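Local coordinates for prophenoloxidase b (Marsupenaeus japonicus, PDB 3WKY), which is the inactive precursor of a haemolymph type 3 copper enzyme, a phenoloxidase that probably hydroxylates monophenols and oxidises o-diphenols, at residues Glu270-Gln275 with His374-Gly379; Gln281-Ile286 with His361-Gln366; Glu433-Asp438 with Glu481-Ser486; Leu446-Thr451 with Val660-Leu665. All coordinates share one frame; numbering follows the deposited sequence. Where two conformers were deposited one is given.

Contact 1 of 4, residues Glu270-Gln275 with His374-Gly379. With EDO (1,2-ethanediol), chain K.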
# COMPACT_ATOMS: atom_id res chain seq x y z
N GLU A 270 -20.08 -30.38 -2.10
CA GLU A 270 -20.39 -29.03 -2.59
C GLU A 270 -19.16 -28.35 -3.19
O GLU A 270 -18.10 -28.36 -2.56
CB GLU A 270 -20.96 -28.16 -1.47
CG GLU A 270 -21.11 -26.70 -1.89
CD GLU A 270 -21.97 -25.87 -0.94
OE1 GLU A 270 -21.48 -24.81 -0.48
OE2 GLU A 270 -23.13 -26.26 -0.68
N TRP A 271 -19.29 -27.79 -4.39
CA TRP A 271 -18.17 -27.14 -5.05
C TRP A 271 -17.73 -25.92 -4.24
O TRP A 271 -18.57 -25.17 -3.72
CB TRP A 271 -18.55 -26.67 -6.47
CG TRP A 271 -18.77 -27.80 -7.45
CD1 TRP A 271 -19.89 -28.58 -7.57
CD2 TRP A 271 -17.85 -28.26 -8.45
NE1 TRP A 271 -19.71 -29.51 -8.57
CE2 TRP A 271 -18.47 -29.33 -9.13
CE3 TRP A 271 -16.56 -27.87 -8.84
CZ2 TRP A 271 -17.84 -30.02 -10.18
CZ3 TRP A 271 -15.94 -28.56 -9.87
CH2 TRP A 271 -16.58 -29.62 -10.53
N SER A 272 -16.43 -25.72 -4.17
CA SER A 272 -15.88 -24.54 -3.50
C SER A 272 -16.30 -23.27 -4.22
O SER A 272 -16.56 -23.28 -5.43
CB SER A 272 -14.36 -24.64 -3.44
OG SER A 272 -13.99 -25.70 -2.57
N SER A 273 -16.39 -22.19 -3.47
CA SER A 273 -16.73 -20.88 -4.02
C SER A 273 -15.47 -20.01 -4.00
O SER A 273 -14.42 -20.42 -3.50
CB SER A 273 -17.82 -20.23 -3.19
OG SER A 273 -19.01 -21.01 -3.18
N ARG A 274 -15.59 -18.79 -4.51
CA ARG A 274 -14.48 -17.85 -4.46
C ARG A 274 -15.04 -16.50 -4.07
O ARG A 274 -15.89 -15.96 -4.77
CB ARG A 274 -13.78 -17.74 -5.82
CG ARG A 274 -12.53 -16.83 -5.77
CD ARG A 274 -11.91 -16.62 -7.16
NE ARG A 274 -12.83 -15.90 -8.05
CZ ARG A 274 -13.58 -16.47 -9.00
NH1 ARG A 274 -13.51 -17.78 -9.23
NH2 ARG A 274 -14.39 -15.71 -9.73
N GLN A 275 -14.58 -15.97 -2.94
CA GLN A 275 -15.03 -14.66 -2.48
C GLN A 275 -14.58 -13.56 -3.43
O GLN A 275 -13.56 -13.70 -4.12
CB GLN A 275 -14.47 -14.37 -1.08
CG GLN A 275 -15.06 -15.31 -0.03
CD GLN A 275 -14.30 -15.28 1.28
OE1 GLN A 275 -14.42 -16.22 2.08
NE2 GLN A 275 -13.53 -14.22 1.52
N HIS A 374 -6.99 -26.36 4.18
CA HIS A 374 -8.34 -26.43 4.73
C HIS A 374 -9.16 -27.63 4.26
O HIS A 374 -10.37 -27.68 4.49
CB HIS A 374 -9.08 -25.12 4.44
CG HIS A 374 -8.45 -23.92 5.09
ND1 HIS A 374 -8.43 -23.74 6.46
CD2 HIS A 374 -7.82 -22.85 4.55
CE1 HIS A 374 -7.82 -22.61 6.74
NE2 HIS A 374 -7.44 -22.04 5.60
N SER A 375 -8.50 -28.59 3.62
CA SER A 375 -9.15 -29.82 3.17
C SER A 375 -10.37 -29.54 2.32
O SER A 375 -11.46 -30.03 2.60
CB SER A 375 -9.54 -30.69 4.36
OG SER A 375 -8.40 -30.99 5.14
N THR A 376 -10.20 -28.75 1.27
CA THR A 376 -11.35 -28.34 0.47
C THR A 376 -11.36 -28.91 -0.92
O THR A 376 -10.36 -29.43 -1.40
CB THR A 376 -11.37 -26.82 0.29
OG1 THR A 376 -10.17 -26.42 -0.38
CG2 THR A 376 -11.48 -26.12 1.63
N THR A 377 -12.53 -28.75 -1.55
CA THR A 377 -12.80 -29.10 -2.94
C THR A 377 -12.30 -28.00 -3.90
O THR A 377 -11.93 -26.91 -3.46
CB THR A 377 -14.33 -29.30 -3.13
OG1 THR A 377 -15.04 -28.18 -2.58
CG2 THR A 377 -14.81 -30.55 -2.40
N SER A 378 -12.28 -28.27 -5.19
CA SER A 378 -11.92 -27.24 -6.18
C SER A 378 -13.15 -26.41 -6.56
O SER A 378 -14.29 -26.83 -6.35
CB SER A 378 -11.33 -27.89 -7.43
OG SER A 378 -11.31 -26.99 -8.53
N GLY A 379 -12.92 -25.21 -7.09
CA GLY A 379 -14.02 -24.40 -7.60
C GLY A 379 -14.34 -24.85 -9.02
O GLY A 379 -13.63 -25.70 -9.58
C1 EDO K . -11.13 -10.17 0.98
O1 EDO K . -11.98 -9.66 2.02
C2 EDO K . -11.49 -11.63 0.69
O2 EDO K . -12.81 -11.73 0.12
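Ser272 and Thr377 meet through their hydroxyls, OG lying 2.7 Å from OG1, and this polar pair shows how two loops without regular secondary structure can be joined by a few hydrogen bonds. Ser272 OG donates to the backbone O of Thr377 at 2.5 Å, coming down on that carbonyl from well above its plane. Thr377 OG1 has two oxygens within bonding range, Ser272 OG and the carbonyl O of Glu270 at 3.1 Å, and its single proton may go to either. With chi1 at 50°, OG1 sits between the backbone N and the carbonyl carbon of its own residue and is thereby turned to the 270-275 loop.

One step along, the backbone N of Ser272 donates to Ser378 O over 3.3 Å, an N-H...O angle of 146° making the bond rather bent. Gly379 CA then packs against Ser272 O at 3.5 Å in a CA-H...O contact. The Trp271 indole borders this backbone: Gly379 O lies at its edge, 3.7 Å from CZ3.

Further bonds lie around the two loops. Ser378 OG bonds in plane to Gly379 O, Asp369 takes Thr376 OG1, and Arg274 forms a salt bridge with Asp390. His374 stacks on Phe260 of the second subunit, and Gln275 NE2 donates to O2 of an ethanediol, probably from the crystallisation liquor, which is itself hydrogen-bonded to that subunit. The arrangement is a hydrogen-bonded pairing of two irregular loops in the copper-containing domain of the hemocyanin family, linking the segments after helices 218-239 and 356-365 beside a subunit interface.

Contact 2 of 4, residues Gln281-Ile286 with His361-Gln366. With CUO (Cu2-o2 cluster), chain J.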
# COMPACT_ATOMS: atom_id res chain seq x y z
N GLN A 281 -2.92 -17.00 -6.57
CA GLN A 281 -1.77 -17.32 -5.71
C GLN A 281 -1.08 -18.62 -6.08
O GLN A 281 -1.70 -19.51 -6.66
CB GLN A 281 -2.22 -17.42 -4.25
CG GLN A 281 -2.82 -16.15 -3.69
CD GLN A 281 -3.79 -16.44 -2.57
OE1 GLN A 281 -3.37 -16.73 -1.45
NE2 GLN A 281 -5.10 -16.42 -2.88
N ASP A 282 0.19 -18.73 -5.69
CA ASP A 282 0.96 -19.96 -5.90
C ASP A 282 0.17 -21.15 -5.38
O ASP A 282 -0.40 -21.10 -4.29
CB ASP A 282 2.28 -19.92 -5.11
CG ASP A 282 3.23 -18.81 -5.55
OD1 ASP A 282 3.08 -18.25 -6.66
OD2 ASP A 282 4.17 -18.51 -4.78
N ILE A 283 0.13 -22.24 -6.15
CA ILE A 283 -0.57 -23.42 -5.68
C ILE A 283 0.42 -24.38 -5.09
O ILE A 283 1.23 -24.96 -5.80
CB ILE A 283 -1.31 -24.15 -6.81
CG1 ILE A 283 -2.36 -23.23 -7.43
CG2 ILE A 283 -1.97 -25.42 -6.27
CD1 ILE A 283 -3.39 -22.72 -6.45
N ARG A 284 0.37 -24.51 -3.77
CA ARG A 284 1.27 -25.42 -3.09
C ARG A 284 0.55 -26.75 -2.92
O ARG A 284 -0.31 -26.91 -2.07
CB ARG A 284 1.72 -24.81 -1.77
CG ARG A 284 2.81 -23.79 -2.01
CD ARG A 284 2.58 -22.52 -1.27
NE ARG A 284 1.45 -21.76 -1.81
CZ ARG A 284 0.96 -20.69 -1.19
NH1 ARG A 284 1.50 -20.31 -0.04
NH2 ARG A 284 -0.05 -20.01 -1.71
N GLU A 285 0.87 -27.67 -3.83
CA GLU A 285 0.17 -28.94 -3.91
C GLU A 285 0.54 -29.87 -2.76
O GLU A 285 1.45 -29.59 -1.97
CB GLU A 285 0.51 -29.65 -5.23
CG GLU A 285 -0.50 -29.40 -6.34
CD GLU A 285 -1.82 -30.14 -6.11
OE1 GLU A 285 -2.64 -30.13 -7.04
OE2 GLU A 285 -2.04 -30.71 -5.02
N ILE A 286 -0.21 -30.96 -2.67
CA ILE A 286 0.16 -32.11 -1.85
C ILE A 286 0.29 -33.27 -2.82
O ILE A 286 -0.71 -33.68 -3.41
CB ILE A 286 -0.92 -32.44 -0.81
CG1 ILE A 286 -1.21 -31.21 0.05
CG2 ILE A 286 -0.49 -33.64 0.05
CD1 ILE A 286 -2.46 -31.33 0.90
N HIS A 361 -6.51 -22.29 -15.02
CA HIS A 361 -7.79 -22.79 -14.53
C HIS A 361 -7.67 -23.32 -13.11
O HIS A 361 -8.54 -23.08 -12.26
CB HIS A 361 -8.29 -23.93 -15.39
CG HIS A 361 -9.11 -23.47 -16.55
ND1 HIS A 361 -10.48 -23.33 -16.48
CD2 HIS A 361 -8.75 -23.09 -17.80
CE1 HIS A 361 -10.93 -22.90 -17.64
NE2 HIS A 361 -9.90 -22.74 -18.45
N ASP A 362 -6.62 -24.09 -12.88
CA ASP A 362 -6.40 -24.67 -11.56
C ASP A 362 -6.00 -23.64 -10.49
O ASP A 362 -6.41 -23.76 -9.33
CB ASP A 362 -5.38 -25.81 -11.65
CG ASP A 362 -5.96 -27.05 -12.33
OD1 ASP A 362 -7.20 -27.19 -12.37
OD2 ASP A 362 -5.17 -27.88 -12.82
N PHE A 363 -5.19 -22.65 -10.86
CA PHE A 363 -4.90 -21.56 -9.92
C PHE A 363 -6.19 -20.85 -9.52
O PHE A 363 -6.41 -20.57 -8.35
CB PHE A 363 -3.98 -20.52 -10.56
CG PHE A 363 -2.51 -20.84 -10.47
CD1 PHE A 363 -1.98 -22.00 -11.04
CD2 PHE A 363 -1.64 -19.95 -9.85
CE1 PHE A 363 -0.62 -22.26 -10.98
CE2 PHE A 363 -0.27 -20.20 -9.80
CZ PHE A 363 0.24 -21.36 -10.36
N LEU A 364 -7.05 -20.53 -10.49
CA LEU A 364 -8.29 -19.83 -10.17
C LEU A 364 -9.22 -20.75 -9.38
O LEU A 364 -9.85 -20.33 -8.41
CB LEU A 364 -8.95 -19.30 -11.46
CG LEU A 364 -8.19 -18.15 -12.11
CD1 LEU A 364 -8.66 -17.91 -13.58
CD2 LEU A 364 -8.32 -16.85 -11.32
N GLY A 365 -9.27 -22.02 -9.77
CA GLY A 365 -10.17 -22.96 -9.12
C GLY A 365 -9.75 -23.29 -7.69
O GLY A 365 -10.57 -23.73 -6.89
N GLN A 366 -8.48 -23.07 -7.36
CA GLN A 366 -7.99 -23.39 -6.01
C GLN A 366 -7.67 -22.15 -5.18
O GLN A 366 -7.12 -22.25 -4.08
CB GLN A 366 -6.74 -24.27 -6.08
CG GLN A 366 -6.94 -25.62 -6.75
CD GLN A 366 -7.81 -26.58 -5.94
OE1 GLN A 366 -8.29 -26.25 -4.86
NE2 GLN A 366 -8.02 -27.77 -6.48
CU1 CUO J . -12.29 -24.29 -22.78
CU2 CUO J . -10.05 -22.59 -20.53
O1 CUO J . -10.60 -24.07 -21.73
O2 CUO J . -11.82 -23.87 -20.62
O HOH W 1 -4.54 -19.37 -6.58
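Where Ile283 passes Phe363, an irregular segment runs by the last turn of a helix with CA atoms 6.3 Å apart, and the two backbones are joined through a water that accepts from Gln281 N and donates to Phe363 O.

The side chains illustrate a CH-pi contact in a simple form. Ile283 CG1 stands over the centre of the Phe363 ring, 3.9 Å from the centroid and 13° off the ring normal. CG1 lies beside the backbone N at chi1 -61°, and the bend at chi2 carries CD1 on to Gln366 CB, 3.7 Å away. The isoleucine thus fills the angle between the ring and the end of the helix. Gln281 O approaches the same ring obliquely, 3.2 Å from CD2. Within the loop, Arg284 grips Asp282 O side-on with NE and NH2, both nitrogens reaching this one oxygen from the same face of its plane; the shorter bond, from NH2, is 2.8 Å long.

Two residues before Phe363, His361 NE2 binds a copper of the Cu2-O2 cluster at 2.1 Å, and His357 and His397 complete the histidine ligands of that ion. Phe363 also stacks on Phe280. The end of helix 356-365 packs on Val294 and Leu297 of helix 294-310 through Phe363 and on Val392 and Trp396 of helix 391-409 through Leu364, with the 281-286 loop laid against it.

Contact 3 of 4, residues Glu433-Asp438 with Glu481-Ser486. With NAG (2-acetamido-2-deoxy-beta-D-glucopyranose), chain F.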
# COMPACT_ATOMS: atom_id res chain seq x y z
N GLU A 433 -38.28 -16.33 -39.69
CA GLU A 433 -39.38 -17.21 -40.08
C GLU A 433 -40.61 -16.95 -39.21
O GLU A 433 -40.52 -16.29 -38.17
CB GLU A 433 -38.95 -18.68 -39.95
CG GLU A 433 -39.18 -19.53 -41.20
CD GLU A 433 -38.32 -19.09 -42.38
OE1 GLU A 433 -37.29 -19.75 -42.66
OE2 GLU A 433 -38.67 -18.10 -43.05
N HIS A 434 -41.76 -17.46 -39.64
CA HIS A 434 -42.99 -17.35 -38.86
C HIS A 434 -42.83 -18.04 -37.51
O HIS A 434 -42.37 -19.18 -37.44
CB HIS A 434 -44.17 -17.99 -39.61
CG HIS A 434 -45.39 -18.18 -38.75
ND1 HIS A 434 -45.61 -19.34 -38.03
CD2 HIS A 434 -46.44 -17.37 -38.50
CE1 HIS A 434 -46.75 -19.23 -37.37
NE2 HIS A 434 -47.28 -18.05 -37.64
N TRP A 435 -43.21 -17.35 -36.44
CA TRP A 435 -43.12 -17.95 -35.11
C TRP A 435 -44.32 -17.62 -34.23
O TRP A 435 -44.55 -18.29 -33.22
CB TRP A 435 -41.80 -17.57 -34.42
CG TRP A 435 -41.61 -16.09 -34.20
CD1 TRP A 435 -40.99 -15.21 -35.04
CD2 TRP A 435 -42.00 -15.34 -33.05
NE1 TRP A 435 -40.98 -13.95 -34.49
CE2 TRP A 435 -41.60 -14.01 -33.26
CE3 TRP A 435 -42.65 -15.67 -31.85
CZ2 TRP A 435 -41.84 -13.00 -32.33
CZ3 TRP A 435 -42.89 -14.66 -30.93
CH2 TRP A 435 -42.48 -13.35 -31.17
N ILE A 436 -45.08 -16.59 -34.59
CA ILE A 436 -46.30 -16.28 -33.87
C ILE A 436 -47.39 -15.79 -34.82
O ILE A 436 -47.13 -14.96 -35.70
CB ILE A 436 -46.06 -15.28 -32.70
CG1 ILE A 436 -47.29 -15.20 -31.80
CG2 ILE A 436 -45.65 -13.90 -33.23
CD1 ILE A 436 -47.15 -14.23 -30.64
N ASP A 437 -48.60 -16.32 -34.68
CA ASP A 437 -49.70 -15.95 -35.55
C ASP A 437 -49.94 -14.44 -35.54
O ASP A 437 -49.78 -13.81 -34.49
CB ASP A 437 -50.98 -16.68 -35.15
CG ASP A 437 -50.99 -18.13 -35.60
OD1 ASP A 437 -50.37 -18.43 -36.64
OD2 ASP A 437 -51.62 -18.97 -34.91
N ASP A 438 -50.25 -13.89 -36.71
CA ASP A 438 -50.60 -12.48 -36.88
C ASP A 438 -49.43 -11.51 -36.77
O ASP A 438 -49.60 -10.30 -36.60
CB ASP A 438 -51.73 -12.07 -35.93
CG ASP A 438 -53.03 -12.79 -36.23
OD1 ASP A 438 -53.38 -12.88 -37.43
OD2 ASP A 438 -53.68 -13.26 -35.28
N GLU A 481 -33.80 -18.02 -26.12
CA GLU A 481 -34.17 -18.72 -27.34
C GLU A 481 -34.41 -17.70 -28.44
O GLU A 481 -34.44 -16.50 -28.17
CB GLU A 481 -35.44 -19.56 -27.11
CG GLU A 481 -35.19 -21.05 -26.90
CD GLU A 481 -34.74 -21.76 -28.17
OE1 GLU A 481 -34.57 -21.09 -29.22
OE2 GLU A 481 -34.55 -23.00 -28.11
N HIS A 482 -34.57 -18.17 -29.67
CA HIS A 482 -34.81 -17.28 -30.80
C HIS A 482 -35.63 -18.05 -31.84
O HIS A 482 -35.53 -19.27 -31.92
CB HIS A 482 -33.48 -16.87 -31.43
CG HIS A 482 -32.76 -17.99 -32.11
ND1 HIS A 482 -32.95 -18.29 -33.45
CD2 HIS A 482 -31.88 -18.91 -31.65
CE1 HIS A 482 -32.20 -19.32 -33.78
NE2 HIS A 482 -31.55 -19.72 -32.70
N PRO A 483 -36.44 -17.33 -32.64
CA PRO A 483 -37.12 -17.95 -33.79
C PRO A 483 -36.14 -18.37 -34.88
O PRO A 483 -35.08 -17.73 -34.99
CB PRO A 483 -38.00 -16.81 -34.34
CG PRO A 483 -38.16 -15.86 -33.20
CD PRO A 483 -36.87 -15.95 -32.40
N ASP A 484 -36.46 -19.39 -35.67
CA ASP A 484 -35.67 -19.70 -36.86
C ASP A 484 -35.59 -18.48 -37.77
O ASP A 484 -36.51 -17.65 -37.79
CB ASP A 484 -36.27 -20.85 -37.67
CG ASP A 484 -36.20 -22.19 -36.96
OD1 ASP A 484 -35.38 -22.35 -36.02
OD2 ASP A 484 -36.96 -23.10 -37.35
N PHE A 485 -34.51 -18.36 -38.52
CA PHE A 485 -34.41 -17.35 -39.56
C PHE A 485 -33.68 -17.91 -40.76
O PHE A 485 -33.00 -18.94 -40.67
CB PHE A 485 -33.72 -16.07 -39.06
CG PHE A 485 -32.29 -16.27 -38.62
CD1 PHE A 485 -32.00 -16.67 -37.32
CD2 PHE A 485 -31.24 -16.02 -39.49
CE1 PHE A 485 -30.69 -16.85 -36.91
CE2 PHE A 485 -29.92 -16.20 -39.08
CZ PHE A 485 -29.65 -16.61 -37.78
N SER A 486 -33.84 -17.26 -41.91
CA SER A 486 -33.04 -17.61 -43.07
C SER A 486 -32.40 -16.35 -43.64
O SER A 486 -32.75 -15.23 -43.26
CB SER A 486 -33.90 -18.27 -44.14
OG SER A 486 -34.69 -17.30 -44.80
C1 NAG F . -34.82 -25.81 -36.10
C2 NAG F . -36.12 -26.38 -36.67
C3 NAG F . -37.25 -26.18 -35.66
C4 NAG F . -36.87 -26.85 -34.35
C5 NAG F . -35.48 -26.43 -33.88
C6 NAG F . -35.03 -27.33 -32.73
C7 NAG F . -36.60 -26.58 -39.05
C8 NAG F . -37.45 -26.04 -40.16
N2 NAG F . -36.46 -25.81 -37.97
O3 NAG F . -38.45 -26.74 -36.14
O4 NAG F . -37.82 -26.51 -33.35
O5 NAG F . -34.52 -26.53 -34.92
O6 NAG F . -34.56 -28.54 -33.27
O7 NAG F . -36.07 -27.69 -39.15
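Trp435 and Pro483 form the tight part of this contact, lying side by side with the proline ring against the indole. Pro483 CG stands over the five-membered ring, 3.5 Å from its centroid and 13° off the normal, a CH-pi contact of the kind often made by proline and tryptophan. Ile436 CG2 rests on the opposite face, toward the rim, and NE1 of the indole is tied to Glu432.

Next to this, Glu433 N donates to Asp484 O at 2.9 Å and 163°, the one hydrogen bond between the two segments. Beyond it the packing loosens: Glu433 OE1 comes no nearer than 4.0 Å to Ser486 CB, and His434, whose NE2 bonds Asp437 OD1 at 3.3 Å, is exposed. Asp484 faces a sugar instead, its OD2 accepting from N2 of an N-acetylglucosamine at 2.8 Å while OD1 forms a salt bridge with Arg576.

The Glu433 bond extends the antiparallel pairing of strand 424-432, outermost in a three-stranded sheet, with strand 485-493, at the place where the first strand gives way to a loop. The sheet belongs to the Ig-like domain of the hemocyanin family, and a glycan lies beside it.

Contact 4 of 4, residues Leu446-Thr451 with Val660-Leu665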
# COMPACT_ATOMS: atom_id res chain seq x y z
N LEU A 446 -34.12 -9.69 -36.18
CA LEU A 446 -34.14 -10.96 -35.47
C LEU A 446 -34.60 -10.73 -34.03
O LEU A 446 -34.38 -9.65 -33.48
CB LEU A 446 -32.75 -11.61 -35.47
CG LEU A 446 -32.14 -11.92 -36.84
CD1 LEU A 446 -30.78 -12.60 -36.68
CD2 LEU A 446 -33.08 -12.79 -37.66
N HIS A 447 -35.24 -11.73 -33.44
CA HIS A 447 -35.69 -11.58 -32.06
C HIS A 447 -35.11 -12.64 -31.14
O HIS A 447 -34.67 -13.70 -31.58
CB HIS A 447 -37.22 -11.65 -31.96
CG HIS A 447 -37.92 -10.47 -32.55
ND1 HIS A 447 -38.45 -10.47 -33.82
CD2 HIS A 447 -38.18 -9.24 -32.04
CE1 HIS A 447 -39.01 -9.30 -34.07
NE2 HIS A 447 -38.86 -8.53 -33.01
N THR A 448 -35.09 -12.32 -29.85
CA THR A 448 -34.75 -13.31 -28.84
C THR A 448 -35.73 -13.16 -27.70
O THR A 448 -36.37 -12.12 -27.54
CB THR A 448 -33.31 -13.19 -28.27
OG1 THR A 448 -33.19 -12.00 -27.49
CG2 THR A 448 -32.27 -13.21 -29.38
N PHE A 449 -35.91 -14.24 -26.93
CA PHE A 449 -36.80 -14.21 -25.77
C PHE A 449 -36.53 -15.41 -24.87
O PHE A 449 -35.79 -16.32 -25.26
CB PHE A 449 -38.28 -14.18 -26.20
CG PHE A 449 -38.58 -15.04 -27.40
CD1 PHE A 449 -38.45 -16.42 -27.35
CD2 PHE A 449 -39.01 -14.45 -28.58
CE1 PHE A 449 -38.72 -17.20 -28.45
CE2 PHE A 449 -39.29 -15.23 -29.70
CZ PHE A 449 -39.14 -16.61 -29.63
N PHE A 450 -37.11 -15.43 -23.68
CA PHE A 450 -36.92 -16.58 -22.80
C PHE A 450 -38.07 -17.58 -22.90
O PHE A 450 -39.23 -17.18 -23.00
CB PHE A 450 -36.69 -16.15 -21.34
CG PHE A 450 -35.33 -15.55 -21.10
CD1 PHE A 450 -34.25 -16.37 -20.80
CD2 PHE A 450 -35.14 -14.18 -21.20
CE1 PHE A 450 -32.98 -15.82 -20.59
CE2 PHE A 450 -33.88 -13.62 -20.99
CZ PHE A 450 -32.81 -14.44 -20.68
N THR A 451 -37.71 -18.86 -22.89
CA THR A 451 -38.66 -19.96 -23.03
C THR A 451 -38.26 -21.06 -22.05
O THR A 451 -37.08 -21.34 -21.86
CB THR A 451 -38.65 -20.50 -24.48
OG1 THR A 451 -39.29 -19.56 -25.36
CG2 THR A 451 -39.38 -21.83 -24.59
N VAL A 660 -28.03 -6.09 -39.57
CA VAL A 660 -29.29 -6.59 -39.00
C VAL A 660 -29.54 -5.95 -37.65
O VAL A 660 -28.61 -5.43 -37.01
CB VAL A 660 -29.32 -8.13 -38.87
CG1 VAL A 660 -29.04 -8.79 -40.21
CG2 VAL A 660 -28.34 -8.62 -37.80
N THR A 661 -30.80 -5.95 -37.23
CA THR A 661 -31.18 -5.48 -35.90
C THR A 661 -31.60 -6.69 -35.09
O THR A 661 -32.28 -7.58 -35.61
CB THR A 661 -32.33 -4.46 -35.99
OG1 THR A 661 -31.90 -3.32 -36.74
CG2 THR A 661 -32.78 -4.00 -34.60
N ILE A 662 -31.17 -6.76 -33.83
CA ILE A 662 -31.61 -7.85 -32.97
C ILE A 662 -32.35 -7.28 -31.77
O ILE A 662 -31.82 -6.41 -31.06
CB ILE A 662 -30.42 -8.73 -32.48
CG1 ILE A 662 -29.63 -9.27 -33.68
CG2 ILE A 662 -30.93 -9.87 -31.59
CD1 ILE A 662 -28.49 -10.20 -33.32
N THR A 663 -33.56 -7.76 -31.53
CA THR A 663 -34.44 -7.17 -30.53
C THR A 663 -34.89 -8.22 -29.53
O THR A 663 -35.46 -9.24 -29.90
CB THR A 663 -35.67 -6.53 -31.21
OG1 THR A 663 -35.24 -5.40 -31.97
CG2 THR A 663 -36.69 -6.08 -30.17
N HIS A 664 -34.60 -7.99 -28.25
CA HIS A 664 -35.02 -8.90 -27.20
C HIS A 664 -36.43 -8.57 -26.75
O HIS A 664 -36.73 -7.42 -26.44
CB HIS A 664 -34.07 -8.83 -25.98
CG HIS A 664 -34.47 -9.73 -24.86
ND1 HIS A 664 -34.34 -11.10 -24.92
CD2 HIS A 664 -34.99 -9.46 -23.64
CE1 HIS A 664 -34.77 -11.64 -23.80
NE2 HIS A 664 -35.17 -10.67 -23.00
N LEU A 665 -37.29 -9.59 -26.71
CA LEU A 665 -38.66 -9.42 -26.26
C LEU A 665 -38.86 -10.00 -24.86
O LEU A 665 -38.77 -11.22 -24.66
CB LEU A 665 -39.62 -10.11 -27.24
CG LEU A 665 -39.56 -9.63 -28.69
CD1 LEU A 665 -40.36 -10.54 -29.64
CD2 LEU A 665 -40.04 -8.19 -28.79
O HOH W 2 -38.51 -13.20 -22.83
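Thr448 and His664 cross at about a right angle, and the threonine hydroxyl lies exactly in the imidazole plane, where His664 ND1 donates to OG1 at 3.0 Å. With chi1 at 179°, the histidine ring swings beside its own carbonyl carbon and on to Thr448. Further round the imidazole, Phe450 comes rim to rim, its plane turned 79° from that of His664 and Phe450 CE2 3.6 Å from His664 CE1.

His447 lies on the other face of the sheet, alongside Thr663 and pointing the same way, with His447 CD2 3.8 Å from Thr663 CB. Leu665 reaches across it obliquely, bringing Leu665 CD1 to 3.5 Å from His447 CD2, and the same methyl touches the edge of the Phe449 ring. His447 ND1 is held by Glu432.

Between the two faces, strands 446-451 and 660-664 run parallel. Leu446 and Thr448 each use both N and O, and the straightest bond, Leu665 N to Thr448 O, is 2.8 Å long at 178°. A water extends the pairing between Phe450 N and Leu665 O. The bond direction suggests a proton on His664 ND1; the Thr448 hydroxyl that accepts it is then probably left to donate to Arg582 O, so OG1 links the imidazole to a backbone carbonyl in a buried place.

The four contacts form two pairs in two domains. Contact 2 is nested along the chain inside the loop closed by contact 1; their centres are 11 Å apart, and Gly379 N probably bonds Gly365 O, joining the tail of helix 356-365 to the following loop. Both touch the second subunit, so the copper domain here meets an assembly interface. Contacts 3 and 4 follow in the Ig-like domain, centres 10 Å apart, segments alternating. Contact 4 pairs strands 445-456 and 655-664 of the seven-stranded mixed sheet; contact 3 extends the three-stranded antiparallel one. Segment 481-486 leads from strand 472-481 to strand 485-493, so the two sheets adjoin here. About 37 to 47 Å separates the pairs' centres.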